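Local atomic coordinates of aminofutalosine deaminase (PDB entry 7LKK), a protein that deaminates aminofutalosine, a step of the menaquinone pathway in Helicobacter pylori, using a metal-dependent amidohydrolase active site. Residues V193-L205 with L255-K267. Numbering follows the deposited sequence.
Sequences VHAPYSVQKDMAL and LYEGANDYIDMFK. With MCF ((8R)-3-(5-S-methyl-5-thio-beta-D-ribofuranosyl)-3,6,7,8-tetrahydroimidazo[4,5-d][1,3]diazepin-8-ol), chain J.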
# COMPACT_ATOMS: atom_id res chain seq x y z
N VAL A 193 23.96 -14.98 8.67
CA VAL A 193 24.74 -15.09 7.44
C VAL A 193 24.01 -14.26 6.39
O VAL A 193 22.81 -14.45 6.16
CB VAL A 193 24.87 -16.55 6.99
CG1 VAL A 193 25.65 -16.64 5.68
CG2 VAL A 193 25.52 -17.40 8.08
N HIS A 194 24.72 -13.31 5.77
CA HIS A 194 24.04 -12.33 4.93
C HIS A 194 23.28 -13.00 3.79
O HIS A 194 22.05 -12.90 3.70
CB HIS A 194 25.01 -11.29 4.39
CG HIS A 194 24.35 -10.30 3.48
ND1 HIS A 194 24.46 -10.36 2.11
CD2 HIS A 194 23.53 -9.26 3.75
CE1 HIS A 194 23.75 -9.38 1.57
NE2 HIS A 194 23.18 -8.69 2.55
N ALA A 195 23.99 -13.67 2.89
CA ALA A 195 23.38 -14.18 1.67
C ALA A 195 24.34 -15.18 1.04
O ALA A 195 25.53 -15.21 1.36
CB ALA A 195 23.07 -13.03 0.69
N PRO A 196 23.82 -16.03 0.14
CA PRO A 196 24.71 -16.97 -0.57
C PRO A 196 25.76 -16.29 -1.43
O PRO A 196 26.85 -16.85 -1.63
CB PRO A 196 23.74 -17.79 -1.43
CG PRO A 196 22.43 -17.70 -0.71
CD PRO A 196 22.40 -16.33 -0.11
N TYR A 197 25.49 -15.10 -1.97
CA TYR A 197 26.43 -14.43 -2.85
C TYR A 197 27.48 -13.61 -2.11
O TYR A 197 28.45 -13.15 -2.74
CB TYR A 197 25.69 -13.51 -3.84
CG TYR A 197 24.77 -12.51 -3.18
CD1 TYR A 197 25.27 -11.35 -2.59
CD2 TYR A 197 23.40 -12.71 -3.16
CE1 TYR A 197 24.43 -10.44 -1.99
CE2 TYR A 197 22.55 -11.80 -2.57
CZ TYR A 197 23.07 -10.66 -1.98
OH TYR A 197 22.23 -9.75 -1.38
N SER A 198 27.32 -13.40 -0.80
CA SER A 198 28.17 -12.49 -0.06
C SER A 198 28.99 -13.14 1.04
O SER A 198 29.83 -12.46 1.63
CB SER A 198 27.33 -11.36 0.55
OG SER A 198 26.38 -11.88 1.47
N VAL A 199 28.77 -14.42 1.35
CA VAL A 199 29.47 -15.09 2.44
C VAL A 199 30.11 -16.36 1.89
O VAL A 199 29.41 -17.25 1.40
CB VAL A 199 28.55 -15.43 3.62
CG1 VAL A 199 29.32 -16.18 4.69
CG2 VAL A 199 27.96 -14.15 4.21
N GLN A 200 31.44 -16.44 1.98
CA GLN A 200 32.16 -17.64 1.58
C GLN A 200 31.74 -18.82 2.47
O GLN A 200 31.39 -18.64 3.64
CB GLN A 200 33.67 -17.40 1.67
CG GLN A 200 34.52 -18.49 1.04
CD GLN A 200 34.91 -19.56 2.04
OE1 GLN A 200 34.94 -19.30 3.25
NE2 GLN A 200 35.19 -20.76 1.55
N LYS A 201 31.77 -20.02 1.90
CA LYS A 201 31.15 -21.18 2.53
C LYS A 201 31.76 -21.48 3.90
O LYS A 201 31.05 -21.67 4.89
CB LYS A 201 31.25 -22.40 1.62
CG LYS A 201 30.56 -23.64 2.17
CD LYS A 201 30.44 -24.72 1.10
CE LYS A 201 29.48 -25.82 1.53
NZ LYS A 201 29.57 -26.12 2.98
N ASP A 202 33.09 -21.53 3.97
CA ASP A 202 33.73 -21.88 5.23
C ASP A 202 33.57 -20.78 6.28
O ASP A 202 33.56 -21.07 7.48
CB ASP A 202 35.20 -22.21 5.00
CG ASP A 202 35.39 -23.40 4.09
OD1 ASP A 202 35.26 -24.55 4.58
OD2 ASP A 202 35.63 -23.20 2.88
N MET A 203 33.42 -19.53 5.84
CA MET A 203 33.08 -18.47 6.78
C MET A 203 31.67 -18.66 7.33
O MET A 203 31.44 -18.46 8.53
CB MET A 203 33.21 -17.10 6.09
CG MET A 203 34.56 -16.87 5.45
SD MET A 203 35.78 -16.26 6.63
CE MET A 203 35.82 -14.52 6.23
N ALA A 204 30.73 -19.05 6.48
CA ALA A 204 29.36 -19.30 6.95
C ALA A 204 29.31 -20.48 7.90
O ALA A 204 28.64 -20.42 8.94
CB ALA A 204 28.43 -19.53 5.76
N LEU A 205 30.03 -21.56 7.58
CA LEU A 205 30.08 -22.72 8.47
C LEU A 205 30.61 -22.32 9.85
O LEU A 205 30.15 -22.84 10.87
CB LEU A 205 30.95 -23.82 7.86
CG LEU A 205 30.44 -24.47 6.58
CD1 LEU A 205 31.51 -25.37 5.98
CD2 LEU A 205 29.17 -25.26 6.85
N LEU A 255 29.79 -19.04 -4.79
CA LEU A 255 30.32 -19.55 -3.53
C LEU A 255 29.65 -20.85 -3.11
O LEU A 255 30.14 -21.52 -2.20
CB LEU A 255 30.15 -18.50 -2.43
CG LEU A 255 30.72 -17.11 -2.73
CD1 LEU A 255 30.40 -16.16 -1.59
CD2 LEU A 255 32.22 -17.19 -2.97
N TYR A 256 28.54 -21.22 -3.76
CA TYR A 256 27.80 -22.43 -3.42
C TYR A 256 27.30 -23.06 -4.71
O TYR A 256 26.71 -22.37 -5.55
CB TYR A 256 26.63 -22.12 -2.48
CG TYR A 256 27.04 -21.45 -1.20
CD1 TYR A 256 27.40 -22.19 -0.09
CD2 TYR A 256 27.08 -20.06 -1.10
CE1 TYR A 256 27.78 -21.58 1.09
CE2 TYR A 256 27.47 -19.44 0.07
CZ TYR A 256 27.81 -20.20 1.16
OH TYR A 256 28.19 -19.59 2.33
N GLU A 257 27.53 -24.36 -4.87
CA GLU A 257 27.08 -25.08 -6.07
C GLU A 257 25.64 -25.53 -5.85
O GLU A 257 25.37 -26.64 -5.39
CB GLU A 257 28.00 -26.26 -6.37
CG GLU A 257 27.81 -26.84 -7.76
CD GLU A 257 28.05 -25.81 -8.86
OE1 GLU A 257 29.12 -25.17 -8.85
OE2 GLU A 257 27.16 -25.64 -9.72
N GLY A 258 24.71 -24.65 -6.18
CA GLY A 258 23.29 -24.95 -6.07
C GLY A 258 22.70 -24.48 -4.75
O GLY A 258 23.39 -24.28 -3.76
N ALA A 259 21.38 -24.32 -4.76
CA ALA A 259 20.68 -23.86 -3.57
C ALA A 259 20.80 -24.86 -2.43
O ALA A 259 20.93 -24.47 -1.26
CB ALA A 259 19.21 -23.58 -3.89
N ASN A 260 20.78 -26.16 -2.75
CA ASN A 260 20.84 -27.18 -1.70
C ASN A 260 22.15 -27.13 -0.94
O ASN A 260 22.18 -27.39 0.27
CB ASN A 260 20.63 -28.57 -2.31
CG ASN A 260 19.18 -28.83 -2.68
OD1 ASN A 260 18.32 -27.96 -2.49
ND2 ASN A 260 18.90 -30.02 -3.20
N ASP A 261 23.25 -26.79 -1.62
CA ASP A 261 24.53 -26.65 -0.94
C ASP A 261 24.46 -25.58 0.15
O ASP A 261 25.03 -25.75 1.23
CB ASP A 261 25.62 -26.31 -1.96
CG ASP A 261 27.02 -26.37 -1.37
OD1 ASP A 261 27.25 -27.21 -0.48
OD2 ASP A 261 27.88 -25.58 -1.81
N TYR A 262 23.76 -24.48 -0.12
CA TYR A 262 23.61 -23.43 0.87
C TYR A 262 22.64 -23.84 1.97
O TYR A 262 22.93 -23.68 3.16
CB TYR A 262 23.14 -22.14 0.20
CG TYR A 262 23.18 -20.93 1.10
CD1 TYR A 262 24.37 -20.26 1.34
CD2 TYR A 262 22.02 -20.45 1.71
CE1 TYR A 262 24.42 -19.16 2.17
CE2 TYR A 262 22.06 -19.35 2.54
CZ TYR A 262 23.26 -18.70 2.77
OH TYR A 262 23.30 -17.60 3.59
N ILE A 263 21.48 -24.38 1.59
CA ILE A 263 20.46 -24.76 2.56
C ILE A 263 21.00 -25.78 3.55
O ILE A 263 20.77 -25.67 4.77
CB ILE A 263 19.21 -25.30 1.84
CG1 ILE A 263 18.52 -24.20 1.03
CG2 ILE A 263 18.24 -25.94 2.84
CD1 ILE A 263 17.57 -24.72 -0.02
N ASP A 264 21.74 -26.77 3.06
CA ASP A 264 22.19 -27.87 3.91
C ASP A 264 23.11 -27.41 5.04
O ASP A 264 23.20 -28.10 6.05
CB ASP A 264 22.89 -28.94 3.07
CG ASP A 264 21.94 -29.67 2.14
OD1 ASP A 264 20.72 -29.40 2.21
OD2 ASP A 264 22.41 -30.51 1.34
N MET A 265 23.78 -26.26 4.88
CA MET A 265 24.60 -25.74 5.96
C MET A 265 23.80 -25.52 7.24
O MET A 265 24.34 -25.65 8.34
CB MET A 265 25.25 -24.42 5.55
CG MET A 265 26.36 -24.53 4.52
SD MET A 265 27.30 -22.99 4.43
CE MET A 265 25.97 -21.82 4.12
N PHE A 266 22.52 -25.18 7.11
CA PHE A 266 21.66 -24.87 8.24
C PHE A 266 20.87 -26.08 8.72
O PHE A 266 19.89 -25.92 9.45
CB PHE A 266 20.71 -23.72 7.88
CG PHE A 266 21.42 -22.47 7.44
CD1 PHE A 266 21.74 -21.49 8.36
CD2 PHE A 266 21.77 -22.28 6.12
CE1 PHE A 266 22.40 -20.33 7.97
CE2 PHE A 266 22.43 -21.13 5.72
CZ PHE A 266 22.74 -20.16 6.64
N LYS A 267 21.29 -27.29 8.33
CA LYS A 267 20.60 -28.50 8.74
C LYS A 267 20.50 -28.60 10.25
O LYS A 267 21.48 -28.38 10.97
CB LYS A 267 21.33 -29.73 8.18
CG LYS A 267 20.78 -31.06 8.65
CD LYS A 267 21.23 -32.19 7.74
CE LYS A 267 21.96 -33.27 8.51
NZ LYS A 267 23.41 -32.96 8.68
O8 MCF J . 17.33 -7.54 3.38
C8 MCF J . 17.39 -6.31 2.71
C7 MCF J . 17.60 -6.46 1.21
N6 MCF J . 18.39 -7.64 0.92
C5 MCF J . 19.63 -7.85 1.63
N4 MCF J . 20.19 -6.98 2.66
C10 MCF J . 19.77 -5.69 3.27
C9 MCF J . 18.44 -5.35 3.32
N1 MCF J . 18.35 -4.17 3.92
C2 MCF J . 19.57 -3.75 4.25
N3 MCF J . 20.43 -4.69 3.86
C1S MCF J . 21.91 -4.57 4.06
C2S MCF J . 22.59 -5.87 4.54
O2S MCF J . 22.50 -5.99 5.90
O4S MCF J . 22.48 -4.32 2.94
C4S MCF J . 24.00 -4.88 3.08
C3S MCF J . 24.04 -5.66 4.12
O3S MCF J . 24.79 -4.96 5.23
C5S MCF J . 24.36 -5.66 1.82
S5S MCF J . 26.14 -5.53 1.52
C6S MCF J . 26.66 -6.88 0.42
O HOH W 1 27.43 -17.43 -4.70
O HOH W 2 32.17 -20.50 -0.89
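Tyr256 reaches from the loop before helix 259-264 to Pro196 and Val199, in the turn that leads to helix 201-213. From CB, CG is anti to the carbonyl carbon (chi1 -57°), which sends the ring toward Pro196 and Lys201. Along one edge, CD2 and CE2 meet the carbonyl of Pro196, whose O lies in the ring plane 3.2 Å from CE2. CE1, on the other branch of the ring, is 3.6 Å from Lys201 CB. At the tip, OH donates to Val199 O at 2.8 Å, coming from above that carbonyl's plane, and rests 3.4 Å from Ala204 CB. One ring face takes Tyr262 CD1 over its centre, and the Tyr262 ring in turn receives Pro196 CG almost squarely on its own face, a CH-pi contact 3.5 Å from CG to the ring centroid. Tyr262 OH is hydrogen-bonded to Thr220 OG1 of strand 218-222. Two waters add bridges, from Pro196 O to Leu255 N and from Lys201 N to Leu255 O. His194, just before this turn, makes a weak bond from NE2 to N4 of the inhibitor. One tyrosine hydrogen bond, ring packing and water thus join the segments; Lys201 NZ, 4.3 Å from Asp261 OD1, probably adds at most long-range attraction.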